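Local coordinates for tRNA threonylcarbamoyladenosine biosynthesis protein TsaE (Haemophilus influenzae, PDB 1HTW) that binds ATP and magnesium and is required for forming the threonylcarbamoyl group on adenosine 37 of tRNAs that read codons beginning with adenine, at residues Y68-E73 and F84-L89; I127-D132 and I140-Q145. One frame throughout, in Å; residues are numbered along the deposited sequence.

Two beta hairpins at different places in one mixed sheet show how a P-loop nucleotide-binding fold is extended beyond its parallel strands. Interaction 1 joins the base of the hairpin of strands 71-76 and 79-85, the first of which is an outermost strand; interaction 2 joins strands 127-134 and 137-144, with strand 3-8 beyond them. Their centres are 20 Å apart, on opposite sides of the chain's centre, and their nearest atoms stay about 12 Å from each other. Each nonetheless approaches the nucleotide site: the side chain of Asp85 lies about 4 Å from a bound magnesium ion, and that of Ile131 about 6 Å from ADP.

Interaction 1: residues Y68-E73 and F84-L89; sequences YTLVEE and FDLYRL
Leu70 meets the turn formed by 86-89 chiefly through its two methyl groups. Leu70 CD2 rests 4.0 Å from Leu89 CD1, with the two leucines crossing at about a right angle, while Leu70 CD1 reaches 4.2 Å from Arg88 CB and also lies against the carbonyl oxygen of Asp85. Its CG packs more loosely near Leu86 CD2, at the start of this type I turn. Its backbone is engaged too: Asp85 N donates to Leu70 O over 3.0 Å, the donor standing above the carbonyl plane. This bond lies where the hairpin of strands 71-76 and 79-85 opens into loops, and the antiparallel pairing begins next to it with Val71 and Phe84, a non-hydrogen-bonded pair. Val71 CG2 sits over the centre of the Phe84 ring, 3.6 Å from the centroid, in a CH-pi contact only 14° off the ring normal; with CG1 between the backbone N and the carbonyl carbon (chi1 64°), CG2 is the branch turned to the ring. Ile100 and Tyr103 of helix 100-104 also touch this phenylalanine. Farther out, Arg88 stretches from CG to NE alongside Tyr68, and the phenol's CE1 approaches one face of the guanidinium, offset toward its rim, with Tyr68 CE1 3.8 Å from Arg88 NE and the two planes 26° apart. Asp85, its side chain near the magnesium ion, accepts from Tyr87 N through OD1 at 2.9 Å, an Asx turn that ties the carboxylate to the departing chain.

Interaction 2: residues I127-D132 and I140-Q145; sequences ILVNID and IELIAQ
The antiparallel hairpin of strands 127-134 and 137-144 shows regular pairing on the flank of a P-loop NTPase sheet, where 127-134 also runs parallel to strand 34-39. Leu128 with Ile143 and Asn130 with Glu141 are the hydrogen-bonded pairs, each exchanging two nearly straight backbone bonds. On the face shared by Ile127, Val129 and Leu142, the last two side chains lie side by side, with Val129 CG2 pressed tightly on Leu142 CD2 at 3.2 Å. Val129 CG1 meets Ile140 CG2 at 3.6 Å, and Phe21 and Met14 of helix 11-28 lie against this apolar row. Gln145, just past the strand end, reaches Leu128, with Gln145 OE1 3.7 Å from Leu128 CD1. On the other face, Asn130 CB lies close against Glu141 CG. Glu141 CG takes the position between backbone N and carbonyl carbon (chi1 79°), which brings its extended chain over to the asparagine. There Asn130 ND2 donates to OE2 of Glu141 at 2.8 Å, in the plane of its own amide but from above the carboxylate plane, the two planes being 68° apart. Asn130 OD1 in turn accepts from Asn39 ND2, which further fixes the amide's rotation. On the backbone, a water donates to the carbonyl oxygen Asn130 O at 2.8 Å.

Interaction 1: residues Y68-E73 and F84-L89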
ATOM      1  N   TYR A  68     -13.348   9.858  -4.956  1.00 23.36           N
ATOM      2  CA  TYR A  68     -13.343  11.269  -5.286  1.00 25.10           C
ATOM      3  C   TYR A  68     -12.448  12.101  -4.314  1.00 17.51           C
ATOM      4  O   TYR A  68     -11.940  13.114  -4.717  1.00 22.22           O
ATOM      5  CB  TYR A  68     -14.764  11.840  -5.184  1.00 26.24           C
ATOM      6  CG  TYR A  68     -15.780  11.101  -6.047  1.00 28.76           C
ATOM      7  CD1 TYR A  68     -15.693  11.236  -7.431  1.00 30.63           C
ATOM      8  CD2 TYR A  68     -16.786  10.365  -5.490  1.00 27.83           C
ATOM      9  CE1 TYR A  68     -16.631  10.585  -8.240  1.00 31.27           C
ATOM     10  CE2 TYR A  68     -17.730   9.713  -6.297  1.00 36.94           C
ATOM     11  CZ  TYR A  68     -17.604   9.834  -7.664  1.00 30.77           C
ATOM     12  OH  TYR A  68     -18.544   9.201  -8.475  1.00 41.93           O
ATOM     13  N   THR A  69     -12.301  11.579  -3.135  1.00 21.11           N
ATOM     14  CA  THR A  69     -11.480  12.306  -2.131  1.00 21.49           C
ATOM     15  C   THR A  69     -10.002  12.017  -2.308  1.00 31.36           C
ATOM     16  O   THR A  69      -9.207  12.766  -1.756  1.00 24.43           O
ATOM     17  CB  THR A  69     -11.939  11.970  -0.721  1.00 25.20           C
ATOM     18  OG1 THR A  69     -11.898  10.557  -0.536  1.00 21.73           O
ATOM     19  CG2 THR A  69     -13.391  12.441  -0.504  1.00 29.72           C
ATOM     20  N   LEU A  70      -9.658  10.898  -2.983  1.00 18.61           N
ATOM     21  CA  LEU A  70      -8.297  10.620  -3.344  1.00 21.85           C
ATOM     22  C   LEU A  70      -7.470  10.042  -2.180  1.00 26.78           C
ATOM     23  O   LEU A  70      -6.571   9.251  -2.470  1.00 20.80           O
ATOM     24  CB  LEU A  70      -7.503  11.749  -3.950  1.00 23.78           C
ATOM     25  CG  LEU A  70      -7.490  11.893  -5.470  1.00 36.06           C
ATOM     26  CD1 LEU A  70      -8.665  11.205  -6.114  1.00 26.59           C
ATOM     27  CD2 LEU A  70      -7.198  13.280  -5.916  1.00 28.14           C
ATOM     28  N   VAL A  71      -7.712  10.527  -0.986  1.00 23.12           N
ATOM     29  CA  VAL A  71      -6.965  10.005   0.168  1.00 20.45           C
ATOM     30  C   VAL A  71      -7.860   9.771   1.346  1.00 21.50           C
ATOM     31  O   VAL A  71      -8.779  10.621   1.612  1.00 24.29           O
ATOM     32  CB  VAL A  71      -5.766  10.887   0.546  1.00 24.94           C
ATOM     33  CG1 VAL A  71      -6.186  12.276   1.020  1.00 25.85           C
ATOM     34  CG2 VAL A  71      -4.990  10.180   1.676  1.00 18.54           C
ATOM     35  N   GLU A  72      -7.731   8.670   2.039  1.00 15.57           N
ATOM     36  CA  GLU A  72      -8.464   8.373   3.248  1.00 15.51           C
ATOM     37  C   GLU A  72      -7.417   8.209   4.392  1.00 23.44           C
ATOM     38  O   GLU A  72      -6.464   7.467   4.208  1.00 18.56           O
ATOM     39  CB  GLU A  72      -9.296   7.112   3.145  1.00 20.40           C
ATOM     40  CG  GLU A  72     -10.109   6.734   4.365  1.00 24.09           C
ATOM     41  CD  GLU A  72     -11.360   7.559   4.598  1.00 32.45           C
ATOM     42  OE1 GLU A  72     -12.014   8.044   3.656  1.00 28.37           O
ATOM     43  OE2 GLU A  72     -11.767   7.695   5.782  1.00 28.45           O
ATOM     44  N   GLU A  73      -7.669   8.898   5.503  1.00 20.32           N
ATOM     45  CA  GLU A  73      -6.668   8.792   6.624  1.00 18.49           C
ATOM     46  C   GLU A  73      -7.154   7.831   7.655  1.00 19.19           C
ATOM     47  O   GLU A  73      -8.318   7.869   8.130  1.00 20.88           O
ATOM     48  CB  GLU A  73      -6.574  10.244   7.213  1.00 18.63           C
ATOM     49  CG  GLU A  73      -6.367  10.282   8.717  1.00 39.85           C
ATOM     50  CD  GLU A  73      -6.132  11.692   9.262  1.00 41.10           C
ATOM     51  OE1 GLU A  73      -4.941  12.105   9.271  1.00 37.50           O
ATOM     52  OE2 GLU A  73      -7.081  12.378   9.667  1.00 54.92           O
ATOM     53  N   PHE A  84      -4.402   5.857  -0.655  1.00 17.05           N
ATOM     54  CA  PHE A  84      -4.643   6.755  -1.802  1.00 17.67           C
ATOM     55  C   PHE A  84      -5.163   5.973  -3.001  1.00 25.30           C
ATOM     56  O   PHE A  84      -4.709   4.858  -3.216  1.00 22.04           O
ATOM     57  CB  PHE A  84      -3.310   7.383  -2.236  1.00 17.65           C
ATOM     58  CG  PHE A  84      -2.755   8.400  -1.268  1.00 18.73           C
ATOM     59  CD1 PHE A  84      -1.981   7.944  -0.198  1.00 25.54           C
ATOM     60  CD2 PHE A  84      -2.835   9.755  -1.543  1.00 22.22           C
ATOM     61  CE1 PHE A  84      -1.408   8.861   0.676  1.00 27.53           C
ATOM     62  CE2 PHE A  84      -2.285  10.666  -0.643  1.00 22.24           C
ATOM     63  CZ  PHE A  84      -1.595  10.207   0.443  1.00 24.71           C
ATOM     64  N   ASP A  85      -6.189   6.528  -3.662  1.00 20.14           N
ATOM     65  CA  ASP A  85      -6.570   6.016  -4.997  1.00 19.43           C
ATOM     66  C   ASP A  85      -6.537   7.254  -5.905  1.00 24.95           C
ATOM     67  O   ASP A  85      -7.395   8.134  -5.727  1.00 25.23           O
ATOM     68  CB  ASP A  85      -7.963   5.407  -5.065  1.00 24.38           C
ATOM     69  CG  ASP A  85      -8.146   4.860  -6.531  1.00 24.75           C
ATOM     70  OD1 ASP A  85      -7.431   5.374  -7.398  1.00 30.51           O
ATOM     71  OD2 ASP A  85      -8.904   3.917  -6.698  1.00 43.06           O
ATOM     72  N   LEU A  86      -5.536   7.356  -6.732  1.00 21.49           N
ATOM     73  CA  LEU A  86      -5.192   8.506  -7.501  1.00 21.30           C
ATOM     74  C   LEU A  86      -5.811   8.509  -8.911  1.00 22.03           C
ATOM     75  O   LEU A  86      -5.425   9.350  -9.711  1.00 25.96           O
ATOM     76  CB  LEU A  86      -3.715   8.802  -7.617  1.00 23.82           C
ATOM     77  CG  LEU A  86      -2.901   8.983  -6.324  1.00 23.71           C
ATOM     78  CD1 LEU A  86      -1.462   9.339  -6.599  1.00 29.50           C
ATOM     79  CD2 LEU A  86      -3.573  10.020  -5.424  1.00 29.96           C
ATOM     80  N   TYR A  87      -6.702   7.554  -9.116  1.00 23.38           N
ATOM     81  CA  TYR A  87      -7.285   7.418 -10.457  1.00 32.29           C
ATOM     82  C   TYR A  87      -7.828   8.730 -10.997  1.00 38.00           C
ATOM     83  O   TYR A  87      -7.593   9.060 -12.171  1.00 37.90           O
ATOM     84  CB  TYR A  87      -8.383   6.351 -10.455  1.00 31.00           C
ATOM     85  CG  TYR A  87      -8.887   6.137 -11.886  1.00 45.44           C
ATOM     86  CD1 TYR A  87      -7.969   6.019 -12.919  1.00 41.72           C
ATOM     87  CD2 TYR A  87     -10.236   6.107 -12.173  1.00 53.70           C
ATOM     88  CE1 TYR A  87      -8.400   5.845 -14.227  1.00 49.05           C
ATOM     89  CE2 TYR A  87     -10.678   5.941 -13.479  1.00 51.03           C
ATOM     90  CZ  TYR A  87      -9.757   5.795 -14.491  1.00 50.99           C
ATOM     91  OH  TYR A  87     -10.183   5.624 -15.786  1.00 52.72           O
ATOM     92  N   ARG A  88      -8.480   9.522 -10.155  1.00 32.83           N
ATOM     93  CA  ARG A  88      -9.070  10.798 -10.586  1.00 35.15           C
ATOM     94  C   ARG A  88      -8.198  11.984 -10.281  1.00 36.55           C
ATOM     95  O   ARG A  88      -8.647  13.146 -10.247  1.00 41.22           O
ATOM     96  CB  ARG A  88     -10.447  10.943  -9.901  1.00 27.70           C
ATOM     97  CG  ARG A  88     -11.438   9.893 -10.371  1.00 34.24           C
ATOM     98  CD  ARG A  88     -12.782  10.001  -9.702  1.00 34.53           C
ATOM     99  NE  ARG A  88     -13.681   8.905  -9.977  1.00 59.13           N
ATOM    100  CZ  ARG A  88     -14.378   8.714 -11.092  1.00 62.44           C
ATOM    101  NH1 ARG A  88     -14.274   9.531 -12.125  1.00 72.50           N
ATOM    102  NH2 ARG A  88     -15.181   7.658 -11.165  1.00 83.00           N
ATOM    103  N   LEU A  89      -6.893  11.759 -10.132  1.00 36.17           N
ATOM    104  CA  LEU A  89      -5.958  12.862  -9.971  1.00 37.68           C
ATOM    105  C   LEU A  89      -5.626  13.430 -11.355  1.00 42.39           C
ATOM    106  O   LEU A  89      -4.812  12.881 -12.080  1.00 42.68           O
ATOM    107  CB  LEU A  89      -4.725  12.441  -9.204  1.00 38.09           C
ATOM    108  CG  LEU A  89      -3.638  13.504  -9.022  1.00 38.02           C
ATOM    109  CD1 LEU A  89      -4.121  14.613  -8.105  1.00 40.82           C
ATOM    110  CD2 LEU A  89      -2.356  12.880  -8.501  1.00 33.39           C
TER

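Interaction 2: residues I127-D132 and I140-Q145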
ATOM      1  N   ILE A 127       8.458   0.036  -2.006  1.00 17.51           N
ATOM      2  CA  ILE A 127       8.164  -1.345  -2.491  1.00 18.41           C
ATOM      3  C   ILE A 127       6.975  -1.238  -3.479  1.00 18.33           C
ATOM      4  O   ILE A 127       6.117  -0.388  -3.293  1.00 16.39           O
ATOM      5  CB  ILE A 127       7.826  -2.242  -1.321  1.00 30.07           C
ATOM      6  CG1 ILE A 127       7.656  -3.725  -1.699  1.00 38.31           C
ATOM      7  CG2 ILE A 127       6.584  -1.766  -0.586  1.00 26.66           C
ATOM      8  CD1 ILE A 127       8.143  -4.636  -0.556  1.00 24.89           C
ATOM      9  N   LEU A 128       7.113  -1.977  -4.558  1.00 16.11           N
ATOM     10  CA  LEU A 128       6.001  -2.098  -5.527  1.00 17.35           C
ATOM     11  C   LEU A 128       5.313  -3.414  -5.224  1.00 16.87           C
ATOM     12  O   LEU A 128       5.970  -4.431  -5.043  1.00 18.86           O
ATOM     13  CB  LEU A 128       6.500  -2.182  -6.976  1.00 19.30           C
ATOM     14  CG  LEU A 128       7.478  -1.146  -7.442  1.00 24.68           C
ATOM     15  CD1 LEU A 128       7.825  -1.356  -8.930  1.00 26.65           C
ATOM     16  CD2 LEU A 128       6.901   0.252  -7.250  1.00 21.56           C
ATOM     17  N   VAL A 129       3.962  -3.411  -5.267  1.00 13.07           N
ATOM     18  CA  VAL A 129       3.266  -4.695  -5.098  1.00 19.26           C
ATOM     19  C   VAL A 129       2.504  -4.925  -6.414  1.00 23.25           C
ATOM     20  O   VAL A 129       1.544  -4.187  -6.674  1.00 21.20           O
ATOM     21  CB  VAL A 129       2.205  -4.561  -3.966  1.00 19.63           C
ATOM     22  CG1 VAL A 129       1.460  -5.868  -3.810  1.00 19.16           C
ATOM     23  CG2 VAL A 129       2.900  -4.241  -2.639  1.00 20.05           C
ATOM     24  N   ASN A 130       2.962  -5.881  -7.233  1.00 17.46           N
ATOM     25  CA  ASN A 130       2.313  -6.024  -8.566  1.00 16.51           C
ATOM     26  C   ASN A 130       1.416  -7.239  -8.494  1.00 20.67           C
ATOM     27  O   ASN A 130       1.887  -8.356  -8.221  1.00 19.49           O
ATOM     28  CB  ASN A 130       3.431  -6.281  -9.601  1.00 19.51           C
ATOM     29  CG  ASN A 130       4.304  -5.070  -9.836  1.00 24.76           C
ATOM     30  OD1 ASN A 130       3.919  -3.947  -9.529  1.00 23.47           O
ATOM     31  ND2 ASN A 130       5.536  -5.261 -10.335  1.00 22.31           N
ATOM     32  N   ILE A 131       0.098  -7.072  -8.625  1.00 17.10           N
ATOM     33  CA  ILE A 131      -0.831  -8.141  -8.448  1.00 15.16           C
ATOM     34  C   ILE A 131      -1.306  -8.667  -9.840  1.00 20.68           C
ATOM     35  O   ILE A 131      -1.870  -7.869 -10.563  1.00 20.50           O
ATOM     36  CB  ILE A 131      -2.127  -7.623  -7.715  1.00 16.15           C
ATOM     37  CG1 ILE A 131      -1.677  -6.949  -6.382  1.00 19.27           C
ATOM     38  CG2 ILE A 131      -3.012  -8.821  -7.389  1.00 16.68           C
ATOM     39  CD1 ILE A 131      -2.928  -6.536  -5.548  1.00 21.88           C
ATOM     40  N   ASP A 132      -1.177  -9.945 -10.064  1.00 18.65           N
ATOM     41  CA  ASP A 132      -1.759 -10.596 -11.274  1.00 19.22           C
ATOM     42  C   ASP A 132      -2.886 -11.489 -10.810  1.00 14.80           C
ATOM     43  O   ASP A 132      -3.107 -11.894  -9.667  1.00 16.13           O
ATOM     44  CB  ASP A 132      -0.738 -11.428 -12.019  1.00 21.86           C
ATOM     45  CG  ASP A 132      -1.052 -11.742 -13.464  1.00 33.04           C
ATOM     46  OD1 ASP A 132      -2.031 -11.227 -14.058  1.00 32.51           O
ATOM     47  OD2 ASP A 132      -0.206 -12.451 -14.073  1.00 30.17           O
ATOM     48  N   ILE A 140       1.215 -12.311  -6.379  1.00 15.30           N
ATOM     49  CA  ILE A 140       1.758 -10.963  -6.150  1.00 14.36           C
ATOM     50  C   ILE A 140       3.290 -11.016  -6.209  1.00 15.04           C
ATOM     51  O   ILE A 140       3.851 -11.995  -5.770  1.00 18.76           O
ATOM     52  CB  ILE A 140       1.399 -10.594  -4.665  1.00 20.59           C
ATOM     53  CG1 ILE A 140      -0.124 -10.466  -4.576  1.00 29.96           C
ATOM     54  CG2 ILE A 140       2.146  -9.326  -4.297  1.00 28.00           C
ATOM     55  CD1 ILE A 140      -0.612 -10.399  -3.135  1.00 49.76           C
ATOM     56  N   GLU A 141       3.832 -10.009  -6.865  1.00 16.77           N
ATOM     57  CA  GLU A 141       5.312  -9.859  -6.873  1.00 16.89           C
ATOM     58  C   GLU A 141       5.550  -8.594  -6.029  1.00 18.90           C
ATOM     59  O   GLU A 141       4.997  -7.528  -6.372  1.00 21.28           O
ATOM     60  CB  GLU A 141       5.834  -9.737  -8.267  1.00 20.77           C
ATOM     61  CG  GLU A 141       5.762  -8.437  -9.017  1.00 62.58           C
ATOM     62  CD  GLU A 141       5.681  -8.583 -10.526  1.00 60.13           C
ATOM     63  OE1 GLU A 141       4.982  -9.515 -10.996  1.00 70.45           O
ATOM     64  OE2 GLU A 141       6.265  -7.775 -11.280  1.00 32.89           O
ATOM     65  N   LEU A 142       6.380  -8.739  -5.018  1.00 18.45           N
ATOM     66  CA  LEU A 142       6.824  -7.518  -4.288  1.00 16.07           C
ATOM     67  C   LEU A 142       8.249  -7.228  -4.790  1.00 16.88           C
ATOM     68  O   LEU A 142       9.117  -8.129  -4.828  1.00 22.19           O
ATOM     69  CB  LEU A 142       6.888  -7.805  -2.784  1.00 16.11           C
ATOM     70  CG  LEU A 142       5.624  -8.029  -1.992  1.00 29.77           C
ATOM     71  CD1 LEU A 142       5.933  -7.984  -0.473  1.00 30.81           C
ATOM     72  CD2 LEU A 142       4.588  -6.977  -2.299  1.00 27.78           C
ATOM     73  N   ILE A 143       8.491  -6.000  -5.134  1.00 14.79           N
ATOM     74  CA  ILE A 143       9.734  -5.533  -5.676  1.00 14.87           C
ATOM     75  C   ILE A 143      10.241  -4.354  -4.797  1.00 17.95           C
ATOM     76  O   ILE A 143       9.622  -3.321  -4.729  1.00 18.29           O
ATOM     77  CB  ILE A 143       9.599  -5.112  -7.135  1.00 20.93           C
ATOM     78  CG1 ILE A 143       9.065  -6.294  -7.988  1.00 28.03           C
ATOM     79  CG2 ILE A 143      10.982  -4.731  -7.697  1.00 26.18           C
ATOM     80  CD1 ILE A 143       8.821  -5.858  -9.425  1.00 26.67           C
ATOM     81  N   ALA A 144      11.468  -4.574  -4.296  1.00 20.27           N
ATOM     82  CA  ALA A 144      12.050  -3.507  -3.448  1.00 18.83           C
ATOM     83  C   ALA A 144      12.618  -2.426  -4.352  1.00 24.69           C
ATOM     84  O   ALA A 144      13.220  -2.772  -5.396  1.00 25.23           O
ATOM     85  CB  ALA A 144      13.187  -4.105  -2.613  1.00 21.24           C
ATOM     86  N   GLN A 145      12.434  -1.161  -3.973  1.00 16.88           N
ATOM     87  CA  GLN A 145      12.983  -0.069  -4.748  1.00 16.82           C
ATOM     88  C   GLN A 145      14.062   0.696  -3.944  1.00 25.64           C
ATOM     89  O   GLN A 145      14.876   1.375  -4.555  1.00 30.24           O
ATOM     90  CB  GLN A 145      11.898   0.963  -5.101  1.00 31.46           C
ATOM     91  CG  GLN A 145      11.957   1.453  -6.528  1.00 57.98           C
ATOM     92  CD  GLN A 145      11.250   0.512  -7.489  1.00 46.26           C
ATOM     93  OE1 GLN A 145      10.616   0.981  -8.432  1.00 44.43           O
ATOM     94  NE2 GLN A 145      11.315  -0.776  -7.199  1.00 48.28           N
TER
HETATM   95  O   HOH W   1       2.586  -9.697 -10.579  1.00 28.70           O